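Long-range contact in cytosolic acyl coenzyme A thioester hydrolase (Mus musculus, PDB 2V1O), which hydrolyses fatty acyl-CoAs, palmitoyl-CoA above all, to free fatty acids and coenzyme A, and is seen here as its N-terminal hotdog domain: residues A72-V84 / V119-E133. Numbering follows the deposited sequence.
Sequences AEITYTSKHSVEV and VLEVPPIVYLRQEQE. With COA (coenzyme A), chain G.
The first torsion of V122 (172°) swings CG1 away from the backbone N and against T77, while CG2 reaches H80 C and S81 N. With chi1 at 63°, T77 sets OG1 between its backbone N and carbonyl carbon and CG2 anti to the carbonyl carbon. There T77 CG2 sits 3.7 Å from V122 CG1 and also meets I125 CG2. I74 and V82 extend this small apolar patch. I74, V122 and I125 also touch H37 of helix 19-38.

The backbones join at the turn between the strands. V122 N gives K79 O a nearly straight hydrogen bond of 2.8 Å (171°). Water 5 links K79 O to V122 O as well. H80 ND1 makes a weak bond to L120 O, which lies at the edge of the imidazole. K79 and E121 run side by side and form a long salt bridge, K79 NZ to E121 OE2, 4.0 Å.

At the other end Y127 crosses Y76, and Y127 OH lies 3.1 Å from Y76 CD1. T77 N gives Y127 OH a weak bond of 3.4 Å. T75 O lies in the plane of the Y127 ring at its edge, and E133 CB rests over the ring centre. Water 1 joins T75 O to Q132 O, water 2 joins Y76 OH to E133 OE2, and water 3 joins T77 O to Y127 OH.

S78 OG (2.6 Å) and H80 N both bond coenzyme A O9A, an oxygen of the 3'-phosphate. The connection from strand 98-112 to helix 130-146 packs along a beta hairpin of the hotdog sheet, whose turn forms part of the coenzyme A pocket.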
ATOM      1  N   ALA A  72       9.351   1.698  22.225  1.00 12.71           N
ATOM      2  CA  ALA A  72       8.287   2.179  23.094  1.00 12.12           C
ATOM      3  C   ALA A  72       8.435   1.634  24.504  1.00 11.89           C
ATOM      4  O   ALA A  72       8.957   0.530  24.716  1.00 10.88           O
ATOM      5  CB  ALA A  72       6.935   1.780  22.537  1.00 12.51           C
ATOM      6  N   GLU A  73       7.948   2.407  25.463  1.00 11.56           N
ATOM      7  CA  GLU A  73       7.966   1.995  26.862  1.00 12.43           C
ATOM      8  C   GLU A  73       6.722   2.552  27.550  1.00 11.48           C
ATOM      9  O   GLU A  73       6.392   3.719  27.368  1.00 11.58           O
ATOM     10  CB  GLU A  73       9.236   2.515  27.546  1.00 12.41           C
ATOM     11  CG  GLU A  73       9.254   2.334  29.064  1.00 14.51           C
ATOM     12  CD  GLU A  73      10.564   2.738  29.721  1.00 14.67           C
ATOM     13  OE1 GLU A  73      11.262   3.652  29.222  1.00 18.60           O
ATOM     14  OE2 GLU A  73      10.892   2.137  30.763  1.00 19.26           O
ATOM     15  N   ILE A  74       6.036   1.712  28.323  1.00 11.60           N
ATOM     16  CA  ILE A  74       4.930   2.176  29.155  1.00 11.23           C
ATOM     17  C   ILE A  74       5.541   2.815  30.399  1.00 11.70           C
ATOM     18  O   ILE A  74       6.257   2.159  31.157  1.00 11.66           O
ATOM     19  CB  ILE A  74       3.958   1.039  29.568  1.00 11.19           C
ATOM     20  CG1 ILE A  74       3.283   0.428  28.332  1.00 11.82           C
ATOM     21  CG2 ILE A  74       2.911   1.570  30.581  1.00 11.66           C
ATOM     22  CD1 ILE A  74       2.578  -0.916  28.600  1.00 11.04           C
ATOM     23  N   THR A  75       5.251   4.096  30.593  1.00 11.43           N
ATOM     24  CA  THR A  75       5.886   4.878  31.645  1.00 11.51           C
ATOM     25  C   THR A  75       4.933   5.212  32.789  1.00 11.51           C
ATOM     26  O   THR A  75       5.368   5.594  33.880  1.00 11.51           O
ATOM     27  CB  THR A  75       6.517   6.151  31.062  1.00 11.94           C
ATOM     28  OG1 THR A  75       5.546   6.847  30.266  1.00 11.60           O
ATOM     29  CG2 THR A  75       7.706   5.771  30.185  1.00 10.86           C
ATOM     30  N   TYR A  76       3.631   5.064  32.535  1.00 11.86           N
ATOM     31  CA  TYR A  76       2.616   5.268  33.569  1.00 11.76           C
ATOM     32  C   TYR A  76       1.309   4.563  33.220  1.00 11.56           C
ATOM     33  O   TYR A  76       0.972   4.397  32.039  1.00 11.48           O
ATOM     34  CB  TYR A  76       2.352   6.773  33.804  1.00 11.68           C
ATOM     35  CG  TYR A  76       1.468   7.049  35.002  1.00 12.77           C
ATOM     36  CD1 TYR A  76       1.961   6.911  36.302  1.00 11.49           C
ATOM     37  CD2 TYR A  76       0.132   7.414  34.838  1.00 12.14           C
ATOM     38  CE1 TYR A  76       1.155   7.141  37.400  1.00 13.54           C
ATOM     39  CE2 TYR A  76      -0.684   7.646  35.936  1.00 11.99           C
ATOM     40  CZ  TYR A  76      -0.162   7.512  37.212  1.00 12.11           C
ATOM     41  OH  TYR A  76      -0.959   7.729  38.302  1.00 12.73           O
ATOM     42  N   THR A  77       0.585   4.138  34.254  1.00 11.30           N
ATOM     43  CA  THR A  77      -0.806   3.714  34.089  1.00 11.73           C
ATOM     44  C   THR A  77      -1.693   4.373  35.150  1.00 12.03           C
ATOM     45  O   THR A  77      -1.325   4.443  36.330  1.00 12.28           O
ATOM     46  CB  THR A  77      -0.987   2.166  34.128  1.00 11.56           C
ATOM     47  OG1 THR A  77      -0.595   1.650  35.411  1.00 12.65           O
ATOM     48  CG2 THR A  77      -0.197   1.472  33.003  1.00 11.70           C
ATOM     49  N   SER A  78      -2.842   4.876  34.711  1.00 12.63           N
ATOM     50  CA  SER A  78      -3.881   5.368  35.609  1.00 12.72           C
ATOM     51  C   SER A  78      -4.948   4.274  35.693  1.00 13.25           C
ATOM     52  O   SER A  78      -4.718   3.149  35.224  1.00 13.06           O
ATOM     53  CB  SER A  78      -4.464   6.686  35.094  1.00 12.87           C
ATOM     54  OG  SER A  78      -5.183   6.495  33.879  1.00 12.29           O
ATOM     55  N   LYS A  79      -6.107   4.586  36.277  1.00 13.01           N
ATOM     56  CA  LYS A  79      -7.161   3.580  36.411  1.00 13.31           C
ATOM     57  C   LYS A  79      -7.619   3.030  35.053  1.00 12.49           C
ATOM     58  O   LYS A  79      -7.819   1.822  34.913  1.00 12.48           O
ATOM     59  CB  LYS A  79      -8.358   4.115  37.207  1.00 13.38           C
ATOM     60  CG  LYS A  79      -9.391   3.029  37.520  1.00 14.41           C
ATOM     61  CD  LYS A  79     -10.432   3.457  38.537  1.00 14.91           C
ATOM     62  CE  LYS A  79     -11.483   2.367  38.701  1.00 17.24           C
ATOM     63  NZ  LYS A  79     -12.460   2.686  39.789  1.00 19.90           N
ATOM     64  N   HIS A  80      -7.761   3.919  34.070  1.00 11.93           N
ATOM     65  CA  HIS A  80      -8.293   3.563  32.750  1.00 11.65           C
ATOM     66  C   HIS A  80      -7.450   4.042  31.569  1.00 11.06           C
ATOM     67  O   HIS A  80      -7.947   4.102  30.439  1.00 10.62           O
ATOM     68  CB  HIS A  80      -9.716   4.105  32.582  1.00 11.71           C
ATOM     69  CG  HIS A  80     -10.638   3.758  33.705  1.00 12.45           C
ATOM     70  ND1 HIS A  80     -11.217   2.515  33.839  1.00 13.82           N
ATOM     71  CD2 HIS A  80     -11.086   4.497  34.746  1.00 11.89           C
ATOM     72  CE1 HIS A  80     -11.986   2.504  34.914  1.00 13.29           C
ATOM     73  NE2 HIS A  80     -11.925   3.694  35.482  1.00 15.04           N
ATOM     74  N   SER A  81      -6.181   4.370  31.804  1.00 10.84           N
ATOM     75  CA  SER A  81      -5.335   4.856  30.708  1.00 10.51           C
ATOM     76  C   SER A  81      -3.860   4.457  30.851  1.00 10.50           C
ATOM     77  O   SER A  81      -3.395   4.119  31.946  1.00 10.45           O
ATOM     78  CB  SER A  81      -5.496   6.376  30.495  1.00 10.68           C
ATOM     79  OG  SER A  81      -4.667   7.140  31.359  1.00 10.89           O
ATOM     80  N   VAL A  82      -3.150   4.504  29.724  1.00 10.58           N
ATOM     81  CA  VAL A  82      -1.754   4.078  29.618  1.00 10.70           C
ATOM     82  C   VAL A  82      -0.944   5.193  28.972  1.00 10.88           C
ATOM     83  O   VAL A  82      -1.308   5.687  27.901  1.00 10.68           O
ATOM     84  CB  VAL A  82      -1.622   2.809  28.721  1.00 10.60           C
ATOM     85  CG1 VAL A  82      -0.141   2.335  28.613  1.00 11.32           C
ATOM     86  CG2 VAL A  82      -2.531   1.683  29.219  1.00 12.36           C
ATOM     87  N   GLU A  83       0.155   5.582  29.615  1.00 10.55           N
ATOM     88  CA  GLU A  83       1.082   6.534  29.021  1.00 11.23           C
ATOM     89  C   GLU A  83       2.242   5.768  28.392  1.00 11.49           C
ATOM     90  O   GLU A  83       2.840   4.896  29.033  1.00 11.57           O
ATOM     91  CB  GLU A  83       1.599   7.523  30.069  1.00 10.68           C
ATOM     92  CG  GLU A  83       2.454   8.637  29.485  1.00 11.30           C
ATOM     93  CD  GLU A  83       3.295   9.345  30.538  1.00 12.26           C
ATOM     94  OE1 GLU A  83       3.971   8.649  31.325  1.00 11.20           O
ATOM     95  OE2 GLU A  83       3.270  10.595  30.578  1.00 12.37           O
ATOM     96  N   VAL A  84       2.539   6.088  27.134  1.00 11.76           N
ATOM     97  CA  VAL A  84       3.615   5.421  26.393  1.00 11.35           C
ATOM     98  C   VAL A  84       4.587   6.464  25.858  1.00 11.61           C
ATOM     99  O   VAL A  84       4.173   7.454  25.241  1.00 11.30           O
ATOM    100  CB  VAL A  84       3.069   4.563  25.197  1.00 11.24           C
ATOM    101  CG1 VAL A  84       4.224   3.866  24.463  1.00 10.57           C
ATOM    102  CG2 VAL A  84       2.005   3.533  25.662  1.00 12.09           C
ATOM    103  N   VAL A 119     -14.968   1.358  28.287  1.00 14.75           N
ATOM    104  CA  VAL A 119     -13.633   1.647  28.812  1.00 14.28           C
ATOM    105  C   VAL A 119     -13.321   0.668  29.948  1.00 14.05           C
ATOM    106  O   VAL A 119     -14.140   0.475  30.866  1.00 13.20           O
ATOM    107  CB  VAL A 119     -13.559   3.107  29.327  1.00 14.35           C
ATOM    108  CG1 VAL A 119     -12.268   3.359  30.117  1.00 14.39           C
ATOM    109  CG2 VAL A 119     -13.698   4.093  28.173  1.00 14.41           C
ATOM    110  N   LEU A 120     -12.143   0.058  29.885  1.00 13.26           N
ATOM    111  CA  LEU A 120     -11.756  -0.946  30.870  1.00 13.18           C
ATOM    112  C   LEU A 120     -10.678  -0.452  31.825  1.00 13.12           C
ATOM    113  O   LEU A 120      -9.966   0.515  31.536  1.00 12.90           O
ATOM    114  CB  LEU A 120     -11.287  -2.226  30.175  1.00 12.71           C
ATOM    115  CG  LEU A 120     -12.288  -2.893  29.226  1.00 13.03           C
ATOM    116  CD1 LEU A 120     -11.653  -4.105  28.615  1.00 12.90           C
ATOM    117  CD2 LEU A 120     -13.582  -3.265  29.952  1.00 11.86           C
ATOM    118  N   GLU A 121     -10.580  -1.119  32.971  1.00 13.21           N
ATOM    119  CA  GLU A 121      -9.516  -0.862  33.932  1.00 14.13           C
ATOM    120  C   GLU A 121      -8.184  -1.402  33.407  1.00 13.65           C
ATOM    121  O   GLU A 121      -8.110  -2.514  32.861  1.00 14.13           O
ATOM    122  CB  GLU A 121      -9.855  -1.478  35.293  1.00 14.28           C
ATOM    123  CG  GLU A 121     -11.001  -0.759  36.007  1.00 15.76           C
ATOM    124  CD  GLU A 121     -11.405  -1.397  37.332  1.00 16.62           C
ATOM    125  OE1 GLU A 121     -10.820  -2.433  37.725  1.00 20.44           O
ATOM    126  OE2 GLU A 121     -12.324  -0.858  37.985  1.00 19.95           O
ATOM    127  N   VAL A 122      -7.142  -0.592  33.564  1.00 13.13           N
ATOM    128  CA  VAL A 122      -5.792  -0.937  33.122  1.00 12.95           C
ATOM    129  C   VAL A 122      -5.047  -1.640  34.273  1.00 13.09           C
ATOM    130  O   VAL A 122      -5.082  -1.165  35.405  1.00 12.56           O
ATOM    131  CB  VAL A 122      -5.015   0.335  32.704  1.00 12.79           C
ATOM    132  CG1 VAL A 122      -3.554   0.023  32.426  1.00 12.23           C
ATOM    133  CG2 VAL A 122      -5.649   0.974  31.467  1.00 13.04           C
ATOM    134  N   PRO A 123      -4.387  -2.784  33.990  1.00 13.56           N
ATOM    135  CA  PRO A 123      -3.544  -3.398  35.029  1.00 13.94           C
ATOM    136  C   PRO A 123      -2.403  -2.459  35.461  1.00 14.61           C
ATOM    137  O   PRO A 123      -1.833  -1.768  34.629  1.00 13.87           O
ATOM    138  CB  PRO A 123      -2.971  -4.650  34.343  1.00 14.06           C
ATOM    139  CG  PRO A 123      -3.822  -4.886  33.140  1.00 14.11           C
ATOM    140  CD  PRO A 123      -4.398  -3.566  32.737  1.00 13.15           C
ATOM    141  N   PRO A 124      -2.109  -2.385  36.770  1.00 15.67           N
ATOM    142  CA  PRO A 124      -0.934  -1.604  37.174  1.00 16.53           C
ATOM    143  C   PRO A 124       0.383  -2.140  36.593  1.00 17.21           C
ATOM    144  O   PRO A 124       0.533  -3.349  36.411  1.00 17.73           O
ATOM    145  CB  PRO A 124      -0.948  -1.718  38.703  1.00 16.41           C
ATOM    146  CG  PRO A 124      -2.385  -1.991  39.038  1.00 16.42           C
ATOM    147  CD  PRO A 124      -2.844  -2.909  37.931  1.00 15.78           C
ATOM    148  N   ILE A 125       1.312  -1.240  36.274  1.00 18.23           N
ATOM    149  CA  ILE A 125       2.672  -1.635  35.885  1.00 19.28           C
ATOM    150  C   ILE A 125       3.615  -1.671  37.080  1.00 19.83           C
ATOM    151  O   ILE A 125       3.338  -1.069  38.115  1.00 20.31           O
ATOM    152  CB  ILE A 125       3.292  -0.711  34.798  1.00 19.29           C
ATOM    153  CG1 ILE A 125       3.249   0.770  35.217  1.00 19.25           C
ATOM    154  CG2 ILE A 125       2.631  -0.957  33.457  1.00 19.90           C
ATOM    155  CD1 ILE A 125       4.254   1.659  34.468  1.00 19.65           C
ATOM    156  N   VAL A 126       4.727  -2.383  36.936  1.00 20.45           N
ATOM    157  CA  VAL A 126       5.769  -2.348  37.953  1.00 20.81           C
ATOM    158  C   VAL A 126       6.700  -1.157  37.686  1.00 21.01           C
ATOM    159  O   VAL A 126       7.070  -0.886  36.539  1.00 20.93           O
ATOM    160  CB  VAL A 126       6.534  -3.710  38.090  1.00 20.95           C
ATOM    161  CG1 VAL A 126       7.426  -3.998  36.885  1.00 21.65           C
ATOM    162  CG2 VAL A 126       7.345  -3.750  39.384  1.00 21.45           C
ATOM    163  N   TYR A 127       7.013  -0.418  38.747  1.00 21.14           N
ATOM    164  CA  TYR A 127       8.029   0.636  38.696  1.00 21.50           C
ATOM    165  C   TYR A 127       9.274   0.151  39.424  1.00 21.69           C
ATOM    166  O   TYR A 127       9.167  -0.509  40.458  1.00 21.47           O
ATOM    167  CB  TYR A 127       7.513   1.929  39.344  1.00 21.55           C
ATOM    168  CG  TYR A 127       6.259   2.468  38.690  1.00 21.35           C
ATOM    169  CD1 TYR A 127       6.339   3.324  37.595  1.00 21.81           C
ATOM    170  CD2 TYR A 127       4.991   2.114  39.168  1.00 21.56           C
ATOM    171  CE1 TYR A 127       5.189   3.819  36.982  1.00 21.51           C
ATOM    172  CE2 TYR A 127       3.832   2.602  38.567  1.00 21.73           C
ATOM    173  CZ  TYR A 127       3.943   3.457  37.470  1.00 22.21           C
ATOM    174  OH  TYR A 127       2.811   3.943  36.859  1.00 22.29           O
ATOM    175  N   LEU A 128      10.447   0.469  38.879  1.00 22.04           N
ATOM    176  CA  LEU A 128      11.716   0.172  39.543  1.00 22.62           C
ATOM    177  C   LEU A 128      11.924   1.088  40.754  1.00 22.81           C
ATOM    178  O   LEU A 128      12.468   0.669  41.778  1.00 22.54           O
ATOM    179  CB  LEU A 128      12.898   0.308  38.570  1.00 22.68           C
ATOM    180  CG  LEU A 128      13.044  -0.571  37.315  1.00 23.42           C
ATOM    181  CD1 LEU A 128      12.622  -2.025  37.545  1.00 24.03           C
ATOM    182  CD2 LEU A 128      12.311   0.029  36.111  1.00 23.44           C
ATOM    183  N   ARG A 129      11.490   2.340  40.621  1.00 23.33           N
ATOM    184  CA  ARG A 129      11.606   3.333  41.690  1.00 23.88           C
ATOM    185  C   ARG A 129      10.292   4.099  41.845  1.00 23.97           C
ATOM    186  O   ARG A 129       9.584   4.331  40.855  1.00 23.82           O
ATOM    187  CB  ARG A 129      12.752   4.306  41.397  1.00 23.79           C
ATOM    188  CG  ARG A 129      14.127   3.648  41.262  1.00 24.35           C
ATOM    189  CD  ARG A 129      15.236   4.666  40.999  1.00 24.75           C
ATOM    190  NE  ARG A 129      14.859   5.666  39.998  1.00 27.42           N
ATOM    191  CZ  ARG A 129      14.881   5.473  38.680  1.00 28.50           C
ATOM    192  NH1 ARG A 129      15.260   4.304  38.172  1.00 28.93           N
ATOM    193  NH2 ARG A 129      14.512   6.454  37.865  1.00 28.92           N
ATOM    194  N   GLN A 130       9.969   4.479  43.083  1.00 24.09           N
ATOM    195  CA  GLN A 130       8.748   5.245  43.372  1.00 24.47           C
ATOM    196  C   GLN A 130       8.708   6.554  42.583  1.00 24.02           C
ATOM    197  O   GLN A 130       7.636   7.004  42.172  1.00 24.06           O
ATOM    198  CB  GLN A 130       8.611   5.536  44.870  1.00 24.49           C
ATOM    199  CG  GLN A 130       7.258   6.148  45.255  1.00 25.60           C
ATOM    200  CD  GLN A 130       7.220   6.679  46.673  1.00 25.61           C
ATOM    201  OE1 GLN A 130       6.668   6.040  47.572  1.00 28.05           O
ATOM    202  NE2 GLN A 130       7.806   7.854  46.886  1.00 27.42           N
ATOM    203  N   GLU A 131       9.887   7.143  42.383  1.00 23.70           N
ATOM    204  CA  GLU A 131      10.081   8.388  41.629  1.00 23.65           C
ATOM    205  C   GLU A 131       9.484   8.325  40.215  1.00 23.15           C
ATOM    206  O   GLU A 131       8.967   9.322  39.704  1.00 22.99           O
ATOM    207  CB  GLU A 131      11.583   8.688  41.558  1.00 23.74           C
ATOM    208  CG  GLU A 131      11.973  10.059  41.033  1.00 24.49           C
ATOM    209  CD  GLU A 131      13.479  10.203  40.884  1.00 24.50           C
ATOM    210  OE1 GLU A 131      14.178  10.292  41.914  1.00 25.11           O
ATOM    211  OE2 GLU A 131      13.963  10.230  39.732  1.00 26.58           O
ATOM    212  N   GLN A 132       9.571   7.154  39.589  1.00 22.45           N
ATOM    213  CA  GLN A 132       8.998   6.938  38.262  1.00 22.32           C
ATOM    214  C   GLN A 132       7.471   7.042  38.292  1.00 21.95           C
ATOM    215  O   GLN A 132       6.862   7.639  37.397  1.00 21.52           O
ATOM    216  CB  GLN A 132       9.443   5.583  37.706  1.00 22.04           C
ATOM    217  CG  GLN A 132      10.935   5.500  37.411  1.00 22.40           C
ATOM    218  CD  GLN A 132      11.385   4.094  37.047  1.00 23.29           C
ATOM    219  OE1 GLN A 132      10.858   3.106  37.562  1.00 24.68           O
ATOM    220  NE2 GLN A 132      12.374   3.999  36.160  1.00 24.33           N
ATOM    221  N   GLU A 133       6.860   6.477  39.331  1.00 21.83           N
ATOM    222  CA  GLU A 133       5.411   6.553  39.488  1.00 22.19           C
ATOM    223  C   GLU A 133       4.953   7.982  39.771  1.00 22.24           C
ATOM    224  O   GLU A 133       3.967   8.447  39.187  1.00 22.38           O
ATOM    225  CB  GLU A 133       4.905   5.604  40.577  1.00 22.42           C
ATOM    226  CG  GLU A 133       3.383   5.505  40.586  1.00 23.30           C
ATOM    227  CD  GLU A 133       2.847   4.496  41.572  1.00 25.34           C
ATOM    228  OE1 GLU A 133       3.614   4.023  42.435  1.00 25.65           O
ATOM    229  OE2 GLU A 133       1.641   4.182  41.482  1.00 26.54           O
TER
HETATM  230  N1A COA G1162      -6.180  11.927  26.797  1.00 21.02           N
HETATM  231  C2A COA G1162      -5.793  11.146  27.861  1.00 21.40           C
HETATM  232  N3A COA G1162      -6.742  10.440  28.564  1.00 21.23           N
HETATM  233  C4A COA G1162      -8.047  10.520  28.196  1.00 20.74           C
HETATM  234  C5A COA G1162      -8.461  11.295  27.121  1.00 21.09           C
HETATM  235  C6A COA G1162      -7.508  12.006  26.412  1.00 20.93           C
HETATM  236  N6A COA G1162      -7.856  12.781  25.387  1.00 21.04           N
HETATM  237  N7A COA G1162      -9.808  11.172  27.002  1.00 21.85           N
HETATM  238  C8A COA G1162     -10.244  10.343  27.974  1.00 21.25           C
HETATM  239  N9A COA G1162      -9.165   9.937  28.713  1.00 21.64           N
HETATM  240  C1B COA G1162      -9.124   8.923  29.766  1.00 21.11           C
HETATM  241  C2B COA G1162      -9.692   9.445  31.078  1.00 22.07           C
HETATM  242  O2B COA G1162      -8.747  10.237  31.761  1.00 21.82           O
HETATM  243  C3B COA G1162     -10.064   8.142  31.768  1.00 21.14           C
HETATM  244  O3B COA G1162      -8.965   7.565  32.449  1.00 22.85           O
HETATM  245  P3B COA G1162      -8.831   7.637  34.056  1.00 22.47           P
HETATM  246  O7A COA G1162      -8.582   9.066  34.415  1.00 22.70           O
HETATM  247  O8A COA G1162     -10.130   7.165  34.664  1.00 23.11           O
HETATM  248  O9A COA G1162      -7.673   6.770  34.480  1.00 22.85           O
HETATM  249  C4B COA G1162     -10.427   7.219  30.605  1.00 21.99           C
HETATM  250  O4B COA G1162      -9.931   7.823  29.425  1.00 22.50           O
HETATM  251  C5B COA G1162     -11.927   6.977  30.479  1.00 22.70           C
HETATM  252  O5B COA G1162     -12.639   8.193  30.540  1.00 24.57           O
HETATM  253  P1A COA G1162     -14.213   8.178  30.231  1.00 26.82           P
HETATM  254  O1A COA G1162     -14.829   6.958  30.857  1.00 27.62           O
HETATM  255  O2A COA G1162     -14.801   9.482  30.720  1.00 25.82           O
HETATM  256  O3A COA G1162     -14.356   8.060  28.631  1.00 26.61           O
HETATM  257  P2A COA G1162     -14.423   9.302  27.617  1.00 27.76           P
HETATM  258  O4A COA G1162     -13.550  10.451  28.059  1.00 26.38           O
HETATM  259  O5A COA G1162     -15.850   9.723  27.349  1.00 27.37           O
HETATM  260  O6A COA G1162     -13.849   8.631  26.278  1.00 27.77           O
HETATM  261  CBP COA G1162     -12.178   7.754  24.793  1.00 25.26           C
HETATM  262  CCP COA G1162     -12.467   8.325  26.181  1.00 26.55           C
HETATM  263  CDP COA G1162     -10.660   7.710  24.587  1.00 26.06           C
HETATM  264  CEP COA G1162     -12.722   6.325  24.781  1.00 26.61           C
HETATM  265  CAP COA G1162     -12.864   8.637  23.741  1.00 24.18           C
HETATM  266  OAP COA G1162     -12.407   9.974  23.816  1.00 22.98           O
HETATM  267  C9P COA G1162     -12.687   8.121  22.334  1.00 22.45           C
HETATM  268  O9P COA G1162     -13.427   7.017  21.907  1.00 22.40           O
HETATM  269  N8P COA G1162     -11.822   8.762  21.559  1.00 21.87           N
HETATM  270  C7P COA G1162     -11.421   8.255  20.259  1.00 22.35           C
HETATM  271  C6P COA G1162     -10.377   7.144  20.379  1.00 20.06           C
HETATM  272  C5P COA G1162      -9.977   6.687  18.994  1.00 20.89           C
HETATM  273  O5P COA G1162     -10.783   6.027  18.314  1.00 19.80           O
HETATM  274  N4P COA G1162      -8.755   7.034  18.583  1.00 21.81           N
HETATM  275  C3P COA G1162      -8.366   7.101  17.176  1.00 25.57           C
HETATM  276  C2P COA G1162      -9.148   8.155  16.361  1.00 25.87           C
HETATM  277  S1P COA G1162      -8.602   8.001  14.646  1.00 33.47           S
HETATM  278  O   HOH W   1       7.192   7.548  34.694  1.00 27.71           O
HETATM  279  O   HOH W   2       0.232   6.780  40.553  1.00 40.13           O
HETATM  280  O   HOH W   3       0.528   3.861  38.192  1.00 31.28           O
HETATM  281  O   HOH W   4       0.646   1.131  37.970  1.00 38.86           O
HETATM  282  O   HOH W   5      -7.146   0.140  36.957  1.00 37.86           O